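PDB 6SJ9: proteasome accessory factor B/C (PafBC) from Paenarthrobacter aurescens, which probably acts as a transcriptional regulator of the bacterial DNA damage response, pairing winged helix-turn-helix modules for DNA binding with WYL domains. Local coordinates for residues Q504-Y509 against E519-P524; E537-S542 against S565-A570. All blocks are in the same frame, centred on the assembly; numbering follows the deposited sequence.

Contact 1: Q504-Y509 against E519-P524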
loop_
_atom_site.group_PDB
_atom_site.type_symbol
_atom_site.label_atom_id
_atom_site.label_comp_id
_atom_site.label_asym_id
_atom_site.label_seq_id
_atom_site.Cartn_x
_atom_site.Cartn_y
_atom_site.Cartn_z
ATOM N N GLN A 504 -33.745 2.165 8.294
ATOM C CA GLN A 504 -33.055 0.891 8.408
ATOM C C GLN A 504 -33.507 -0.072 7.300
ATOM O O GLN A 504 -34.643 -0.014 6.807
ATOM C CB GLN A 504 -33.343 0.293 9.787
ATOM C CG GLN A 504 -32.164 -0.286 10.422
ATOM C CD GLN A 504 -32.430 -0.828 11.808
ATOM O OE1 GLN A 504 -33.236 -1.705 11.976
ATOM N NE2 GLN A 504 -31.731 -0.297 12.803
ATOM N N LEU A 505 -32.612 -0.981 6.917
ATOM C CA LEU A 505 -32.905 -1.961 5.876
ATOM C C LEU A 505 -32.708 -3.368 6.413
ATOM O O LEU A 505 -31.765 -3.644 7.149
ATOM C CB LEU A 505 -32.002 -1.763 4.635
ATOM C CG LEU A 505 -32.247 -0.457 3.848
ATOM C CD1 LEU A 505 -31.221 -0.240 2.751
ATOM C CD2 LEU A 505 -33.620 -0.580 3.130
ATOM N N ARG A 506 -33.588 -4.246 6.004
ATOM C CA ARG A 506 -33.370 -5.675 6.116
ATOM C C ARG A 506 -32.633 -6.133 4.863
ATOM O O ARG A 506 -33.180 -6.044 3.769
ATOM C CB ARG A 506 -34.690 -6.429 6.189
ATOM C CG ARG A 506 -34.547 -7.939 6.466
ATOM C CD ARG A 506 -33.966 -8.188 7.830
ATOM N NE ARG A 506 -34.117 -9.583 8.271
ATOM C CZ ARG A 506 -33.545 -10.066 9.363
ATOM N NH1 ARG A 506 -32.806 -9.257 10.117
ATOM N NH2 ARG A 506 -33.718 -11.347 9.694
ATOM N N LEU A 507 -31.427 -6.661 5.042
ATOM C CA LEU A 507 -30.549 -7.064 3.955
ATOM C C LEU A 507 -30.420 -8.583 3.946
ATOM O O LEU A 507 -30.182 -9.214 4.994
ATOM C CB LEU A 507 -29.168 -6.421 4.114
ATOM C CG LEU A 507 -28.063 -7.084 3.311
ATOM C CD1 LEU A 507 -28.276 -6.865 1.778
ATOM C CD2 LEU A 507 -26.717 -6.509 3.839
ATOM N N ARG A 508 -30.598 -9.162 2.779
ATOM C CA ARG A 508 -30.261 -10.556 2.498
ATOM C C ARG A 508 -29.049 -10.549 1.578
ATOM O O ARG A 508 -29.116 -10.019 0.474
ATOM C CB ARG A 508 -31.430 -11.296 1.872
ATOM C CG ARG A 508 -32.494 -11.639 2.952
ATOM C CD ARG A 508 -33.634 -12.289 2.244
ATOM N NE ARG A 508 -34.773 -12.448 3.095
ATOM C CZ ARG A 508 -35.986 -12.667 2.604
ATOM N NH1 ARG A 508 -36.143 -12.723 1.278
ATOM N NH2 ARG A 508 -37.023 -12.831 3.424
ATOM N N TYR A 509 -27.921 -11.033 2.070
ATOM C CA TYR A 509 -26.645 -10.857 1.392
ATOM C C TYR A 509 -26.166 -12.238 0.973
ATOM O O TYR A 509 -26.056 -13.110 1.822
ATOM C CB TYR A 509 -25.653 -10.192 2.338
ATOM C CG TYR A 509 -24.388 -9.689 1.692
ATOM C CD1 TYR A 509 -24.435 -8.698 0.727
ATOM C CD2 TYR A 509 -23.135 -10.159 2.097
ATOM C CE1 TYR A 509 -23.281 -8.183 0.123
ATOM C CE2 TYR A 509 -21.952 -9.665 1.467
ATOM C CZ TYR A 509 -22.046 -8.674 0.486
ATOM O OH TYR A 509 -20.915 -8.116 -0.110
ATOM N N GLU A 519 -28.953 -12.952 6.614
ATOM C CA GLU A 519 -30.042 -12.007 6.782
ATOM C C GLU A 519 -29.721 -11.112 7.967
ATOM O O GLU A 519 -29.385 -11.611 9.044
ATOM C CB GLU A 519 -31.372 -12.757 6.994
ATOM C CG GLU A 519 -32.623 -11.928 6.677
ATOM C CD GLU A 519 -33.999 -12.640 6.954
ATOM O OE1 GLU A 519 -34.144 -13.439 7.944
ATOM O OE2 GLU A 519 -34.920 -12.419 6.122
ATOM N N ARG A 520 -29.842 -9.800 7.778
ATOM C CA ARG A 520 -29.416 -8.891 8.817
ATOM C C ARG A 520 -30.035 -7.521 8.607
ATOM O O ARG A 520 -30.281 -7.113 7.471
ATOM C CB ARG A 520 -27.904 -8.741 8.824
ATOM C CG ARG A 520 -27.413 -8.394 7.411
ATOM C CD ARG A 520 -25.932 -8.308 7.473
ATOM N NE ARG A 520 -25.298 -9.449 6.935
ATOM C CZ ARG A 520 -24.001 -9.714 7.070
ATOM N NH1 ARG A 520 -23.527 -10.757 6.441
ATOM N NH2 ARG A 520 -23.192 -8.974 7.820
ATOM N N ASP A 521 -30.254 -6.821 9.725
ATOM C CA ASP A 521 -30.680 -5.425 9.745
ATOM C C ASP A 521 -29.451 -4.540 9.662
ATOM O O ASP A 521 -28.483 -4.771 10.388
ATOM C CB ASP A 521 -31.452 -5.115 11.045
ATOM C CG ASP A 521 -32.835 -5.818 11.074
ATOM O OD1 ASP A 521 -33.517 -5.934 10.021
ATOM O OD2 ASP A 521 -33.197 -6.273 12.142
ATOM N N VAL A 522 -29.465 -3.557 8.758
ATOM C CA VAL A 522 -28.348 -2.626 8.602
ATOM C C VAL A 522 -28.839 -1.181 8.545
ATOM O O VAL A 522 -29.927 -0.888 8.039
ATOM C CB VAL A 522 -27.495 -2.936 7.350
ATOM C CG1 VAL A 522 -27.152 -4.341 7.353
ATOM C CG2 VAL A 522 -28.263 -2.642 6.054
ATOM N N ASP A 523 -28.003 -0.275 9.062
ATOM C CA ASP A 523 -28.176 1.157 8.896
ATOM C C ASP A 523 -27.317 1.537 7.710
ATOM O O ASP A 523 -26.089 1.605 7.846
ATOM C CB ASP A 523 -27.734 1.945 10.139
ATOM C CG ASP A 523 -28.496 1.548 11.410
ATOM O OD1 ASP A 523 -29.729 1.287 11.358
ATOM O OD2 ASP A 523 -27.863 1.591 12.491
ATOM N N PRO A 524 -27.890 1.772 6.538
ATOM C CA PRO A 524 -27.076 2.203 5.387
ATOM C C PRO A 524 -26.462 3.571 5.643
ATOM O O PRO A 524 -27.123 4.488 6.122
ATOM C CB PRO A 524 -28.072 2.247 4.227
ATOM C CG PRO A 524 -29.386 2.445 4.883
ATOM C CD PRO A 524 -29.328 1.682 6.207
#
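Leu505 and Leu507 pair with Val522 and Arg520 across an antiparallel hairpin, with their inward-facing peptide groups all satisfied. Leu505 N donates to Val522 O and Leu505 O accepts from Val522 N, while Leu507 and Arg520 repeat the pattern, with 2.7 Å from Leu507 N to Arg520 O. Leucine and valine suit the face they share: Leu505 CB meets Val522 CG2 at 4.1 Å, and Leu505 CD1 also touches Pro524 CG at 3.9 Å, near helix 489-501. Arg520 lays its methylenes alongside Leu507 and sends its charge to Glu583.

The face bearing Arg506, Arg508, Glu519 and Asp521 carries a salt-bridge network. CG of Arg506 stands anti to the backbone N (chi1 -174°), and a bend at chi2 (65°) folds the guanidinium across the neighbouring strand, one face over Arg520 N. There NH2 reaches Glu519 OE1 at 2.8 Å and NH1 meets Asp521 OD1 at 3.4 Å, both bonds weak in geometry. Glu519 keeps OE2 for Arg508 NE, 3.0 Å away, which approaches from above the carboxylate plane. A leucine in place of Arg506 would remove both bonds and would probably leave Asp521 with little to offset its charge.

At the other end, Gln504 NE2 donates to the syn side of Asp523 OD1 at 2.9 Å, while OE1 accepts from Asn560 and Asp523 OD2 bonds Ser565. An amide suits, donating and accepting at once. The hairpin of this WYL domain thus divides its chemistry, with mainly apolar contacts on the face of Leu505, Leu507 and Val522, and shared charges on the other.

Contact 2: E537-S542 against S565-A570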
loop_
_atom_site.group_PDB
_atom_site.type_symbol
_atom_site.label_atom_id
_atom_site.label_comp_id
_atom_site.label_asym_id
_atom_site.label_seq_id
_atom_site.Cartn_x
_atom_site.Cartn_y
_atom_site.Cartn_z
ATOM N N GLU A 537 -21.418 1.085 2.501
ATOM C CA GLU A 537 -21.037 1.024 3.896
ATOM C C GLU A 537 -22.300 1.082 4.765
ATOM O O GLU A 537 -23.225 1.868 4.498
ATOM C CB GLU A 537 -20.137 2.212 4.230
ATOM C CG GLU A 537 -19.668 2.198 5.635
ATOM C CD GLU A 537 -19.092 3.581 6.039
ATOM O OE1 GLU A 537 -17.953 3.615 6.549
ATOM O OE2 GLU A 537 -19.765 4.636 5.817
ATOM N N ALA A 538 -22.369 0.207 5.761
ATOM C CA ALA A 538 -23.563 0.112 6.584
ATOM C C ALA A 538 -23.184 -0.386 7.973
ATOM O O ALA A 538 -22.282 -1.209 8.133
ATOM C CB ALA A 538 -24.578 -0.841 5.956
ATOM N N TYR A 539 -23.894 0.101 8.977
ATOM C CA TYR A 539 -23.751 -0.470 10.311
ATOM C C TYR A 539 -24.570 -1.757 10.340
ATOM O O TYR A 539 -25.781 -1.718 10.134
ATOM C CB TYR A 539 -24.195 0.523 11.413
ATOM C CG TYR A 539 -23.883 -0.075 12.795
ATOM C CD1 TYR A 539 -24.794 -0.886 13.441
ATOM C CD2 TYR A 539 -22.647 0.133 13.410
ATOM C CE1 TYR A 539 -24.506 -1.474 14.692
ATOM C CE2 TYR A 539 -22.347 -0.439 14.663
ATOM C CZ TYR A 539 -23.290 -1.243 15.294
ATOM O OH TYR A 539 -23.017 -1.819 16.510
ATOM N N CYS A 540 -23.909 -2.893 10.537
ATOM C CA CYS A 540 -24.569 -4.183 10.518
ATOM C C CYS A 540 -24.959 -4.576 11.939
ATOM O O CYS A 540 -24.098 -4.643 12.818
ATOM C CB CYS A 540 -23.684 -5.252 9.896
ATOM S SG CYS A 540 -24.427 -6.936 10.052
ATOM N N HIS A 541 -26.263 -4.729 12.200
ATOM C CA HIS A 541 -26.663 -5.121 13.546
ATOM C C HIS A 541 -26.345 -6.573 13.858
ATOM O O HIS A 541 -26.345 -6.924 15.026
ATOM C CB HIS A 541 -28.147 -4.811 13.811
ATOM C CG HIS A 541 -28.366 -3.349 13.907
ATOM N ND1 HIS A 541 -28.680 -2.576 12.807
ATOM C CD2 HIS A 541 -28.080 -2.486 14.909
ATOM C CE1 HIS A 541 -28.698 -1.303 13.163
ATOM N NE2 HIS A 541 -28.323 -1.222 14.432
ATOM N N SER A 542 -26.094 -7.429 12.864
ATOM C CA SER A 542 -25.613 -8.770 13.199
ATOM C C SER A 542 -24.146 -8.813 13.611
ATOM O O SER A 542 -23.800 -9.614 14.467
ATOM C CB SER A 542 -25.852 -9.732 12.045
ATOM O OG SER A 542 -27.250 -9.859 11.896
ATOM N N SER A 565 -30.382 3.333 13.480
ATOM C CA SER A 565 -30.154 3.322 14.921
ATOM C C SER A 565 -29.141 4.378 15.326
ATOM O O SER A 565 -29.118 4.800 16.483
ATOM C CB SER A 565 -29.668 1.947 15.364
ATOM O OG SER A 565 -28.310 1.854 14.944
ATOM N N GLY A 566 -28.253 4.768 14.420
ATOM C CA GLY A 566 -27.209 5.670 14.853
ATOM C C GLY A 566 -26.131 5.029 15.704
ATOM O O GLY A 566 -25.494 5.719 16.504
ATOM N N SER A 567 -25.964 3.706 15.618
ATOM C CA SER A 567 -24.882 3.061 16.350
ATOM C C SER A 567 -23.527 3.284 15.708
ATOM O O SER A 567 -22.509 3.023 16.357
ATOM C CB SER A 567 -25.139 1.574 16.499
ATOM O OG SER A 567 -26.374 1.417 17.135
ATOM N N ALA A 568 -23.486 3.725 14.449
ATOM C CA ALA A 568 -22.192 3.953 13.820
ATOM C C ALA A 568 -21.447 5.099 14.511
ATOM O O ALA A 568 -20.246 4.993 14.781
ATOM C CB ALA A 568 -22.392 4.218 12.325
ATOM N N THR A 569 -22.147 6.193 14.828
ATOM C CA THR A 569 -21.553 7.311 15.555
ATOM C C THR A 569 -21.292 6.982 17.024
ATOM O O THR A 569 -20.585 7.742 17.693
ATOM C CB THR A 569 -22.426 8.564 15.428
ATOM O OG1 THR A 569 -23.721 8.315 15.991
ATOM C CG2 THR A 569 -22.568 8.974 13.971
ATOM N N ALA A 570 -21.858 5.890 17.538
ATOM C CA ALA A 570 -21.655 5.427 18.905
ATOM C C ALA A 570 -20.571 4.354 18.920
ATOM O O ALA A 570 -20.325 3.685 17.913
ATOM C CB ALA A 570 -22.955 4.877 19.503
#
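The Tyr539 ring, its CG turned opposite the backbone N (chi1 -174°), swings out from the strand beneath Ser567; His541 places CG anti to the carbonyl carbon instead (chi1 -70°), which carries NE2 to Ser565. The loop 565-570 is therefore met at two places, by an aromatic face and by a polar ring edge.

Over the tyrosine, CB of Ser567 sits 3.7 Å from the ring centroid and 16° off the normal, a CH-pi contact. A serine suits this place because its methylene can sit over the ring face while its hydroxyl turns to Ser565. Beside it the small side chain of Ala568 completes the apolar patch, its CB 4.2 Å from CB of Tyr539.

The histidine works in its own plane. NE2 donates to OG of Ser565 at 3.1 Å, and the oxygen lies in the imidazole plane. That same OG accepts from Ser567 OG at 3.0 Å and from Ser567 N at 3.1 Å, the latter closing an ST turn; it is also hydrogen-bonded to Asp523. Gly566, between the two serines, has a positive phi at which a side chain would press against the preceding carbonyl oxygen.

The other nitrogen, ND1, is bonded to Asp521 O. With both nitrogens engaged by oxygens, and the carboxylate of Asp523 close by, the imidazole may well favour its doubly protonated, cationic form. The chemistry thus fastens a surface loop to the end of strand 533-540 through one gathered hydroxyl and one packed aromatic face, joining the sheet to the chain that follows it.

How the contacts relate
Contacts 1 and 2 have centres 10 Å apart and meet at Asp523. In contact 1 this residue takes a bond from Gln504; with its other oxygen, OD2, it lies 2.5 Å from Ser565 OG of contact 2, a probable hydrogen bond. Backbone pairing joins them too, Asp523 N lying 2.9 Å from Tyr539 O, since strands 517-530 and 533-540 are neighbours in one antiparallel sheet, consistent with the Sm-like fold. His541 CE1 packs 3.2 Å from Gln504 NE2. The hairpin closes first along the chain, and the loop 565-570 then returns to its open end, at Gln504 and Asp523. Neither contact supplies a ligand to the potassium ion, bound by Leu16, Thr18, Ile81, Lys83 and Ser85.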